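Local coordinates for pyridoxine 4-oxidase (Mesorhizobium loti, PDB 4HA6), which is an FAD-dependent oxidase of the GMC oxidoreductase family that oxidises the 4-hydroxymethyl group of pyridoxine, giving pyridoxal, at residues P257-L260 and M261-G264; P488-A491 and A492-I496; I280-P283 and D284-R287. All coordinates share one frame; numbering follows the deposited sequence. Where two conformers were deposited one is given.

Contact 1. Residues P257-L260 and M261-G264; sequences PALL and MRSG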
ATOM      1  N   PRO A 257      14.201  -2.497  -3.900  1.00  4.81           N
ATOM      2  CA  PRO A 257      15.513  -2.511  -3.238  1.00  5.23           C
ATOM      3  C   PRO A 257      16.275  -3.820  -3.480  1.00  6.96           C
ATOM      4  O   PRO A 257      17.509  -3.792  -3.617  1.00  5.53           O
ATOM      5  CB  PRO A 257      15.170  -2.351  -1.749  1.00  8.10           C
ATOM      6  CG  PRO A 257      13.739  -2.752  -1.611  1.00  4.68           C
ATOM      7  CD  PRO A 257      13.097  -2.359  -2.929  1.00  3.79           C
ATOM      8  N   ALA A 258      15.570  -4.951  -3.535  1.00  4.41           N
ATOM      9  CA  ALA A 258      16.252  -6.225  -3.764  1.00  5.60           C
ATOM     10  C   ALA A 258      16.981  -6.231  -5.108  1.00  7.16           C
ATOM     11  O   ALA A 258      18.106  -6.724  -5.210  1.00 14.01           O
ATOM     12  CB  ALA A 258      15.274  -7.391  -3.683  1.00  6.36           C
ATOM     13  N   LEU A 259      16.331  -5.706  -6.144  1.00  8.48           N
ATOM     14  CA  LEU A 259      16.956  -5.669  -7.463  1.00  9.41           C
ATOM     15  C   LEU A 259      18.203  -4.813  -7.408  1.00  8.11           C
ATOM     16  O   LEU A 259      19.236  -5.175  -7.982  1.00  7.54           O
ATOM     17  CB  LEU A 259      15.994  -5.116  -8.517  1.00  5.30           C
ATOM     18  CG  LEU A 259      16.600  -4.914  -9.910  1.00  7.99           C
ATOM     19  CD1 LEU A 259      17.312  -6.190 -10.418  1.00  5.81           C
ATOM     20  CD2 LEU A 259      15.533  -4.452 -10.893  1.00  4.62           C
ATOM     21  N   LEU A 260      18.111  -3.673  -6.728  1.00  3.47           N
ATOM     22  CA  LEU A 260      19.270  -2.782  -6.620  1.00  7.62           C
ATOM     23  C   LEU A 260      20.430  -3.477  -5.889  1.00  7.04           C
ATOM     24  O   LEU A 260      21.593  -3.407  -6.342  1.00  6.01           O
ATOM     25  CB  LEU A 260      18.888  -1.449  -5.965  1.00  9.15           C
ATOM     26  CG  LEU A 260      17.897  -0.590  -6.771  1.00  6.63           C
ATOM     27  CD1 LEU A 260      17.382   0.573  -5.949  1.00  5.39           C
ATOM     28  CD2 LEU A 260      18.523  -0.082  -8.078  1.00  5.01           C
ATOM     29  N   MET A 261      20.121  -4.187  -4.802  1.00  3.24           N
ATOM     30  CA  MET A 261      21.173  -4.881  -4.053  1.00  4.75           C
ATOM     31  C   MET A 261      21.809  -6.033  -4.854  1.00  4.59           C
ATOM     32  O   MET A 261      23.041  -6.158  -4.901  1.00  8.13           O
ATOM     33  CB  MET A 261      20.661  -5.335  -2.680  1.00  2.30           C
ATOM     34  CG  MET A 261      20.255  -4.177  -1.761  1.00  3.71           C
ATOM     35  SD  MET A 261      19.748  -4.726  -0.095  1.00  7.72           S
ATOM     36  CE  MET A 261      17.970  -4.990  -0.298  1.00  7.49           C
ATOM     37  N   ARG A 262      20.976  -6.851  -5.502  1.00  4.51           N
ATOM     38  CA  ARG A 262      21.468  -7.896  -6.417  1.00  9.77           C
ATOM     39  C   ARG A 262      22.399  -7.325  -7.496  1.00  7.53           C
ATOM     40  O   ARG A 262      23.274  -8.033  -7.993  1.00  6.30           O
ATOM     41  CB  ARG A 262      20.302  -8.659  -7.087  1.00  5.34           C
ATOM     42  CG  ARG A 262      19.645  -9.730  -6.207  1.00 13.35           C
ATOM     43  CD  ARG A 262      18.719 -10.665  -7.004  1.00 13.68           C
ATOM     44  NE  ARG A 262      17.884  -9.954  -7.979  1.00 11.68           N
ATOM     45  CZ  ARG A 262      16.645  -9.522  -7.742  1.00 19.91           C
ATOM     46  NH1 ARG A 262      16.073  -9.726  -6.559  1.00 17.92           N
ATOM     47  NH2 ARG A 262      15.969  -8.881  -8.690  1.00 11.29           N
ATOM     48  N   SER A 263      22.201  -6.048  -7.847  1.00  4.40           N
ATOM     49  CA  SER A 263      22.983  -5.386  -8.886  1.00  4.45           C
ATOM     50  C   SER A 263      24.220  -4.725  -8.304  1.00 11.50           C
ATOM     51  O   SER A 263      24.970  -4.063  -9.023  1.00  8.07           O
ATOM     52  CB  SER A 263      22.147  -4.338  -9.616  1.00  8.79           C
ATOM     53  OG  SER A 263      20.969  -4.903 -10.162  1.00  8.45           O
ATOM     54  N   GLY A 264      24.434  -4.907  -7.002  1.00  7.68           N
ATOM     55  CA  GLY A 264      25.610  -4.355  -6.356  1.00  9.11           C
ATOM     56  C   GLY A 264      25.413  -2.899  -5.996  1.00  8.79           C
ATOM     57  O   GLY A 264      26.384  -2.165  -5.799  1.00  5.04           O
TER
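Met261 lies along the helix turn begun by Pro257, and its methyl CE returns to 4.1 Å from CB of that proline. The chain runs out extended and then bends at chi3 (-90°), which brings CE back beside the carbonyl group of Pro257. Its CG also rests 3.3 Å from Pro257 O, an oxygen already bonded to Met261 N.

The backbone bonds are those of an alpha-helix reaching its C-terminus. Met261 N binds Pro257 O, and Arg262 N binds Ala258 O at 2.9 Å in a nearly straight bond. At Ser263 the ladder frays, since its N makes weak bonds to both Leu259 O and Leu260 O. Gly264, with positive phi (82°), ends the helix in a Schellman motif.

Among the polar side chains, Ser263 has OG beside its own backbone N (chi1 -56°) and from there donates to Leu259 O over 2.8 Å, well tilted from the carbonyl plane. The same OG is also hydrogen-bonded to Leu221 N. The guanidinium of Arg262 turns one face to Ala258 O and Leu259 CA, both displaced toward its rim, and NH2 comes 3.5 Å from Leu259 CD1. Arg262 NE bonds to Arg219 O and NH2 more weakly to Val218 O, while the group also touches the FAD.

Helix 252-262 thus ends against strand 217-224, which Leu259, Leu260 and Ser263 all touch. Leu259 and Leu260 reach Leu249 of strand 246-249 in the parallel FAD-domain sheet, and Met261 packs on Val270 and Leu271 of helix 268-273.

Contact 2. Residues P488-A491 and A492-I496; sequences PIHA and AVLAI. With FAD (flavin-adenine dinucleotide), chain B.
The imidazole of His490 has Leu494 CD1 over one face, a CH-pi contact 3.8 Å from the ring centroid and displaced toward the CE1-ND1 rim. CG of the histidine stands anti to its backbone N (chi1 -172°), which lays the ring along the next helical turn, where Leu494 can meet it. FAD O4' approaches obliquely, 3.6 Å from His490 CD2. Beyond these, His88 meets the ring edge-to-face, and NE2 makes a weak hydrogen bond to Ser11 OG.

Helix 490-506 opens here with its N-terminus aimed at the flavin: His490 N donates to FAD O2 over 2.7 Å, and Pro488 CB lies 3.1 Å from the same oxygen. As in other GMC enzymes, this helix end would be expected to stabilise negative charge building up at the N1-C2=O2 edge of the reduced flavin. Replacing His490 by an alanine would probably leave Leu494 CD1 without the ring face beneath it and deprive Ser11 OG of its weak partner.

Along the first turn, Val493 N binds Ile489 O at 2.9 Å. Ile489 CG1 sits 3.2 Å from FAD O3', and Val493 CG1 faces FAD O5'. One water accepts from Ala492 N and lies within hydrogen-bonding reach of Pro488 O, to which it can donate.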
ATOM      1  N   PRO A 488      -4.623   3.634   3.657  1.00  6.16           N
ATOM      2  CA  PRO A 488      -4.117   2.819   2.552  1.00  7.65           C
ATOM      3  C   PRO A 488      -3.387   3.651   1.482  1.00  7.07           C
ATOM      4  O   PRO A 488      -3.809   4.770   1.158  1.00  1.59           O
ATOM      5  CB  PRO A 488      -5.400   2.170   2.005  1.00  6.81           C
ATOM      6  CG  PRO A 488      -6.296   2.065   3.203  1.00  8.42           C
ATOM      7  CD  PRO A 488      -6.041   3.349   3.956  1.00  7.04           C
ATOM      8  N   ILE A 489      -2.308   3.086   0.938  1.00  5.30           N
ATOM      9  CA  ILE A 489      -1.345   3.844   0.143  1.00  3.23           C
ATOM     10  C   ILE A 489      -1.454   3.726  -1.382  1.00  3.28           C
ATOM     11  O   ILE A 489      -0.645   4.318  -2.106  1.00  3.73           O
ATOM     12  CB  ILE A 489       0.090   3.418   0.500  1.00  4.17           C
ATOM     13  CG1 ILE A 489       0.320   1.942   0.135  1.00  7.05           C
ATOM     14  CG2 ILE A 489       0.391   3.680   1.983  1.00  4.03           C
ATOM     15  CD1 ILE A 489       1.755   1.475   0.403  1.00  3.90           C
ATOM     16  N   HIS A 490      -2.408   2.953  -1.889  1.00  4.82           N
ATOM     17  CA  HIS A 490      -2.465   2.728  -3.334  1.00  5.63           C
ATOM     18  C   HIS A 490      -2.675   4.051  -4.090  1.00  7.42           C
ATOM     19  O   HIS A 490      -2.038   4.288  -5.123  1.00 11.12           O
ATOM     20  CB  HIS A 490      -3.547   1.696  -3.677  1.00  6.55           C
ATOM     21  CG  HIS A 490      -3.561   1.260  -5.109  1.00  9.82           C
ATOM     22  ND1 HIS A 490      -4.686   1.359  -5.902  1.00 17.18           N
ATOM     23  CD2 HIS A 490      -2.603   0.695  -5.883  1.00 17.61           C
ATOM     24  CE1 HIS A 490      -4.417   0.874  -7.104  1.00 18.04           C
ATOM     25  NE2 HIS A 490      -3.161   0.465  -7.121  1.00 13.40           N
ATOM     26  N   ALA A 491      -3.532   4.926  -3.572  1.00  4.37           N
ATOM     27  CA  ALA A 491      -3.777   6.205  -4.255  1.00  5.08           C
ATOM     28  C   ALA A 491      -2.459   6.969  -4.386  1.00  6.73           C
ATOM     29  O   ALA A 491      -2.167   7.573  -5.424  1.00  6.11           O
ATOM     30  CB  ALA A 491      -4.794   7.046  -3.487  1.00  4.34           C
ATOM     31  N   ALA A 492      -1.670   6.935  -3.312  1.00  3.93           N
ATOM     32  CA  ALA A 492      -0.377   7.616  -3.266  1.00  6.82           C
ATOM     33  C   ALA A 492       0.629   7.030  -4.246  1.00  7.52           C
ATOM     34  O   ALA A 492       1.386   7.768  -4.895  1.00  7.75           O
ATOM     35  CB  ALA A 492       0.195   7.576  -1.848  1.00  7.68           C
ATOM     36  N   VAL A 493       0.665   5.705  -4.343  1.00  3.68           N
ATOM     37  CA  VAL A 493       1.569   5.060  -5.297  1.00  3.40           C
ATOM     38  C   VAL A 493       1.184   5.495  -6.712  1.00  8.12           C
ATOM     39  O   VAL A 493       2.048   5.734  -7.574  1.00  9.43           O
ATOM     40  CB  VAL A 493       1.467   3.521  -5.230  1.00  6.29           C
ATOM     41  CG1 VAL A 493       2.380   2.881  -6.267  1.00  4.89           C
ATOM     42  CG2 VAL A 493       1.809   3.015  -3.828  1.00  6.44           C
ATOM     43  N   LEU A 494      -0.118   5.594  -6.961  1.00  5.81           N
ATOM     44  CA  LEU A 494      -0.592   5.983  -8.282  1.00  3.47           C
ATOM     45  C   LEU A 494      -0.271   7.457  -8.523  1.00  8.16           C
ATOM     46  O   LEU A 494       0.190   7.831  -9.603  1.00  5.62           O
ATOM     47  CB  LEU A 494      -2.087   5.674  -8.442  1.00 14.76           C
ATOM     48  CG  LEU A 494      -2.507   4.194  -8.360  1.00  6.30           C
ATOM     49  CD1 LEU A 494      -4.030   4.100  -8.329  1.00 10.89           C
ATOM     50  CD2 LEU A 494      -1.958   3.362  -9.506  1.00  3.68           C
ATOM     51  N   ALA A 495      -0.460   8.290  -7.505  1.00  6.64           N
ATOM     52  CA  ALA A 495      -0.045   9.695  -7.624  1.00  7.01           C
ATOM     53  C   ALA A 495       1.461   9.816  -7.907  1.00 13.94           C
ATOM     54  O   ALA A 495       1.871  10.610  -8.746  1.00  6.00           O
ATOM     55  CB  ALA A 495      -0.439  10.487  -6.393  1.00  4.16           C
ATOM     56  N   ILE A 496       2.279   9.008  -7.242  1.00  7.90           N
ATOM     57  CA  ILE A 496       3.711   8.991  -7.536  1.00  3.31           C
ATOM     58  C   ILE A 496       3.979   8.647  -8.994  1.00  4.78           C
ATOM     59  O   ILE A 496       4.836   9.254  -9.657  1.00  5.94           O
ATOM     60  CB  ILE A 496       4.473   7.978  -6.637  1.00  2.09           C
ATOM     61  CG1 ILE A 496       4.492   8.469  -5.198  1.00  2.61           C
ATOM     62  CG2 ILE A 496       5.935   7.794  -7.115  1.00  4.55           C
ATOM     63  CD1 ILE A 496       5.075   7.462  -4.234  1.00  4.60           C
TER
HETATM   64  PA  FAD B 601       3.105  -3.637  -6.746  1.00  5.73           P
HETATM   65  O1A FAD B 601       1.710  -3.205  -7.176  1.00 11.80           O
HETATM   66  O2A FAD B 601       3.237  -4.692  -5.684  1.00 14.87           O
HETATM   67  O5B FAD B 601       3.879  -4.116  -8.084  1.00 10.88           O
HETATM   68  C5B FAD B 601       5.123  -4.811  -8.093  1.00  9.36           C
HETATM   69  C4B FAD B 601       5.124  -5.610  -9.388  1.00  7.48           C
HETATM   70  O4B FAD B 601       6.451  -5.848  -9.868  1.00  9.63           O
HETATM   71  C3B FAD B 601       4.481  -6.976  -9.182  1.00 14.77           C
HETATM   72  O3B FAD B 601       3.585  -7.177 -10.287  1.00  7.86           O
HETATM   73  C2B FAD B 601       5.645  -7.963  -9.219  1.00  9.88           C
HETATM   74  O2B FAD B 601       5.239  -9.241  -9.741  1.00 13.44           O
HETATM   75  C1B FAD B 601       6.649  -7.252 -10.123  1.00  9.52           C
HETATM   76  N9A FAD B 601       8.084  -7.557  -9.845  1.00  6.29           N
HETATM   77  C8A FAD B 601       8.678  -7.630  -8.634  1.00  7.45           C
HETATM   78  N7A FAD B 601      10.004  -7.905  -8.771  1.00  6.62           N
HETATM   79  C5A FAD B 601      10.281  -8.007 -10.092  1.00  8.04           C
HETATM   80  C6A FAD B 601      11.487  -8.276 -10.919  1.00  9.04           C
HETATM   81  N6A FAD B 601      12.710  -8.492 -10.340  1.00  5.51           N
HETATM   82  N1A FAD B 601      11.331  -8.293 -12.274  1.00 12.05           N
HETATM   83  C2A FAD B 601      10.135  -8.069 -12.859  1.00 11.02           C
HETATM   84  N3A FAD B 601       9.008  -7.816 -12.155  1.00 10.89           N
HETATM   85  C4A FAD B 601       9.012  -7.772 -10.793  1.00  7.67           C
HETATM   86  N1  FAD B 601      -3.846  -0.246  -0.857  1.00  3.53           N
HETATM   87  C2  FAD B 601      -4.899   0.590  -0.807  1.00  5.81           C
HETATM   88  O2  FAD B 601      -4.703   1.808  -1.012  1.00  5.95           O
HETATM   89  N3  FAD B 601      -6.145   0.169  -0.516  1.00  6.79           N
HETATM   90  C4  FAD B 601      -6.428  -1.123  -0.277  1.00 17.18           C
HETATM   91  O4  FAD B 601      -7.596  -1.499   0.007  1.00 23.04           O
HETATM   92  C4X FAD B 601      -5.320  -2.104  -0.315  1.00 13.55           C
HETATM   93  N5  FAD B 601      -5.512  -3.417  -0.071  1.00 19.64           N
HETATM   94  C5X FAD B 601      -4.481  -4.297  -0.132  1.00 22.62           C
HETATM   95  C6  FAD B 601      -4.693  -5.652   0.113  1.00 21.04           C
HETATM   96  C7  FAD B 601      -3.637  -6.555   0.042  1.00 21.08           C
HETATM   97  C7M FAD B 601      -3.885  -8.020   0.307  1.00 14.12           C
HETATM   98  C8  FAD B 601      -2.270  -6.073  -0.299  1.00 18.15           C
HETATM   99  C8M FAD B 601      -1.129  -7.053  -0.367  1.00 13.74           C
HETATM  100  C9  FAD B 601      -2.046  -4.720  -0.548  1.00  9.98           C
HETATM  101  C9A FAD B 601      -3.110  -3.820  -0.467  1.00 12.21           C
HETATM  102  N10 FAD B 601      -2.896  -2.452  -0.712  1.00 10.91           N
HETATM  103  C10 FAD B 601      -3.984  -1.571  -0.640  1.00  8.81           C
HETATM  104  C1' FAD B 601      -1.550  -1.960  -1.031  1.00 10.97           C
HETATM  105  C2' FAD B 601      -1.378  -1.615  -2.501  1.00 10.50           C
HETATM  106  O2' FAD B 601      -1.924  -2.660  -3.321  1.00 13.30           O
HETATM  107  C3' FAD B 601       0.125  -1.467  -2.750  1.00  9.79           C
HETATM  108  O3' FAD B 601       0.655  -0.544  -1.783  1.00  5.53           O
HETATM  109  C4' FAD B 601       0.412  -0.972  -4.156  1.00 10.95           C
HETATM  110  O4' FAD B 601      -0.191  -1.892  -5.084  1.00 14.26           O
HETATM  111  C5' FAD B 601       1.918  -0.846  -4.410  1.00  6.90           C
HETATM  112  O5' FAD B 601       2.130  -0.812  -5.819  1.00 11.88           O
HETATM  113  P   FAD B 601       3.623  -0.832  -6.396  1.00 12.17           P
HETATM  114  O1P FAD B 601       3.631  -0.404  -7.858  1.00  8.76           O
HETATM  115  O2P FAD B 601       4.551  -0.140  -5.418  1.00  5.02           O
HETATM  116  O3P FAD B 601       3.998  -2.387  -6.288  1.00  7.05           O
HETATM  117  O   HOH W   1      -2.565   6.733  -0.490  1.00  6.89           O

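Contact 3. Residues I280-P283 and D284-R287; sequences IDMP and DIGR
Ile285 folds back over Met282 across a tight turn, and its longer branch makes the contact. Its CB lies 3.8 Å from Met282 O. Next comes CG1, set beside the backbone N of Ile285 (chi1 -76°) and hence directed back along the chain; it stands 4.0 Å from Met282 CB. The branch continues extended to its tip, CD1, which is 3.7 Å from Met282 CB. The two side chains lie obliquely across each other, and the nearly extended methionine chain (chi2 -167°) carries Met282 SD to 3.9 Å from Ile285 CD1. The other branch, CG2, turns toward helix 252-262.

Two overlapping beta turns produce this shape. Met282 to Ile285 is a type I turn with Pro283 at its second position, closed by a weak bond from Ile285 N to Met282 O at 3.3 Å. Asp284 to Arg287 is a type II turn, closed by Arg287 N on Asp284 O at 3.1 Å. Gly286 occupies the third position of this second turn with phi 93°, where a CB would be pressed against the carbonyl oxygen of Ile285.

Asp284, shared by both turns, has OD1 3.5 Å from Pro283 C, while OD2 forms a salt bridge with Arg452. The double turn leads the chain out of strand 280-281, which pairs in parallel with strand 265-266. On the inner side, Met282 and Ile285 both touch Ile265, with Leu467 against the methionine and Val460 against the isoleucine; Gly286 makes backbone hydrogen bonds with Val371 and Thr450.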
ATOM      1  N   ILE A 280      28.065   0.365  -6.027  1.00  6.12           N
ATOM      2  CA  ILE A 280      27.721   1.685  -5.513  1.00  5.86           C
ATOM      3  C   ILE A 280      27.243   1.572  -4.076  1.00  9.40           C
ATOM      4  O   ILE A 280      26.203   0.961  -3.808  1.00  7.50           O
ATOM      5  CB  ILE A 280      26.615   2.364  -6.338  1.00  3.80           C
ATOM      6  CG1 ILE A 280      26.963   2.384  -7.831  1.00  9.23           C
ATOM      7  CG2 ILE A 280      26.401   3.778  -5.850  1.00  6.97           C
ATOM      8  CD1 ILE A 280      25.805   2.896  -8.692  1.00  5.76           C
ATOM      9  N   ASP A 281      27.983   2.165  -3.146  1.00  8.26           N
ATOM     10  CA  ASP A 281      27.607   2.034  -1.738  1.00 11.97           C
ATOM     11  C   ASP A 281      26.506   3.046  -1.384  1.00  8.46           C
ATOM     12  O   ASP A 281      26.767   4.237  -1.229  1.00  6.19           O
ATOM     13  CB  ASP A 281      28.840   2.191  -0.839  1.00  7.31           C
ATOM     14  CG  ASP A 281      28.507   2.066   0.639  1.00  8.29           C
ATOM     15  OD1 ASP A 281      27.445   1.499   0.973  1.00 11.78           O
ATOM     16  OD2 ASP A 281      29.312   2.523   1.479  1.00 10.93           O
ATOM     17  N   MET A 282      25.271   2.571  -1.270  1.00  7.01           N
ATOM     18  CA  MET A 282      24.171   3.454  -0.889  1.00  8.67           C
ATOM     19  C   MET A 282      23.563   2.887   0.389  1.00 10.55           C
ATOM     20  O   MET A 282      22.792   1.914   0.351  1.00  7.71           O
ATOM     21  CB  MET A 282      23.128   3.556  -2.006  1.00  7.54           C
ATOM     22  CG  MET A 282      23.678   4.038  -3.354  1.00 14.71           C
ATOM     23  SD  MET A 282      22.376   4.491  -4.544  1.00 10.50           S
ATOM     24  CE  MET A 282      21.685   5.942  -3.731  1.00  9.33           C
ATOM     25  N   PRO A 283      23.961   3.455   1.536  1.00  6.51           N
ATOM     26  CA  PRO A 283      23.590   2.898   2.845  1.00  6.44           C
ATOM     27  C   PRO A 283      22.081   2.867   3.095  1.00  6.22           C
ATOM     28  O   PRO A 283      21.644   2.052   3.890  1.00  8.13           O
ATOM     29  CB  PRO A 283      24.272   3.845   3.830  1.00  5.18           C
ATOM     30  CG  PRO A 283      25.514   4.307   3.074  1.00 13.18           C
ATOM     31  CD  PRO A 283      25.058   4.438   1.634  1.00  9.00           C
ATOM     32  N   ASP A 284      21.303   3.710   2.430  1.00  4.68           N
ATOM     33  CA  ASP A 284      19.881   3.805   2.769  1.00  9.03           C
ATOM     34  C   ASP A 284      18.954   2.913   1.938  1.00  8.10           C
ATOM     35  O   ASP A 284      17.736   2.914   2.157  1.00  8.71           O
ATOM     36  CB  ASP A 284      19.412   5.266   2.733  1.00  7.03           C
ATOM     37  CG  ASP A 284      19.675   5.994   4.040  1.00 15.50           C
ATOM     38  OD1 ASP A 284      20.491   5.495   4.852  1.00 19.80           O
ATOM     39  OD2 ASP A 284      19.064   7.064   4.253  1.00 15.10           O
ATOM     40  N   ILE A 285      19.520   2.156   0.993  1.00  6.96           N
ATOM     41  CA  ILE A 285      18.712   1.218   0.216  1.00  4.21           C
ATOM     42  C   ILE A 285      18.236   0.080   1.100  1.00  5.62           C
ATOM     43  O   ILE A 285      19.046  -0.614   1.736  1.00  2.94           O
ATOM     44  CB  ILE A 285      19.467   0.658  -1.015  1.00  4.81           C
ATOM     45  CG1 ILE A 285      19.523   1.725  -2.115  1.00  3.84           C
ATOM     46  CG2 ILE A 285      18.753  -0.596  -1.561  1.00  6.20           C
ATOM     47  CD1 ILE A 285      20.394   1.363  -3.307  1.00  5.82           C
ATOM     48  N   GLY A 286      16.920  -0.102   1.164  1.00  6.89           N
ATOM     49  CA  GLY A 286      16.366  -1.125   2.030  1.00  2.89           C
ATOM     50  C   GLY A 286      15.985  -0.614   3.412  1.00  8.28           C
ATOM     51  O   GLY A 286      15.257  -1.301   4.126  1.00  5.00           O
ATOM     52  N   ARG A 287      16.471   0.570   3.793  1.00  4.20           N
ATOM     53  CA  ARG A 287      16.172   1.136   5.108  0.71  5.34           C
ATOM     54  C   ARG A 287      14.910   2.012   5.034  1.00  4.27           C
ATOM     55  O   ARG A 287      14.312   2.141   3.961  1.00  5.92           O
ATOM     56  CB  ARG A 287      17.380   1.929   5.629  0.71  7.44           C
ATOM     57  CG  ARG A 287      18.625   1.056   5.842  0.71 12.85           C
ATOM     58  CD  ARG A 287      19.633   1.705   6.803  0.71 19.33           C
ATOM     59  NE  ARG A 287      19.056   1.882   8.134  0.71 25.95           N
ATOM     60  CZ  ARG A 287      18.896   0.899   9.021  0.71 30.52           C
ATOM     61  NH1 ARG A 287      19.271  -0.344   8.727  0.71 22.30           N
ATOM     62  NH2 ARG A 287      18.352   1.159  10.205  0.71 26.73           N
TER

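Overall arrangement
Contacts 1 and 3 are neighbours, their centres 10 Å apart. Gly264 O is 3.0 Å from Ile280 N, a probable hydrogen bond, which joins the helix end to the short strand. Farther along, Ile285 CG2 packs 3.9 Å from Met261 CG and 4.0 Å from Pro257 CB, so the paired turns pack against one flank of the helix. Contact 2 is separate: its centre is about 23 Å from each of the others, yet only about 7 Å from the centre of the chain. It meets the flavin and ribityl parts of FAD, with Pro488 also touching the bound pyridoxamine. Contact 1 reaches the same cofactor through Arg262, whereas Ile285 in contact 3 remains about 13 Å from it.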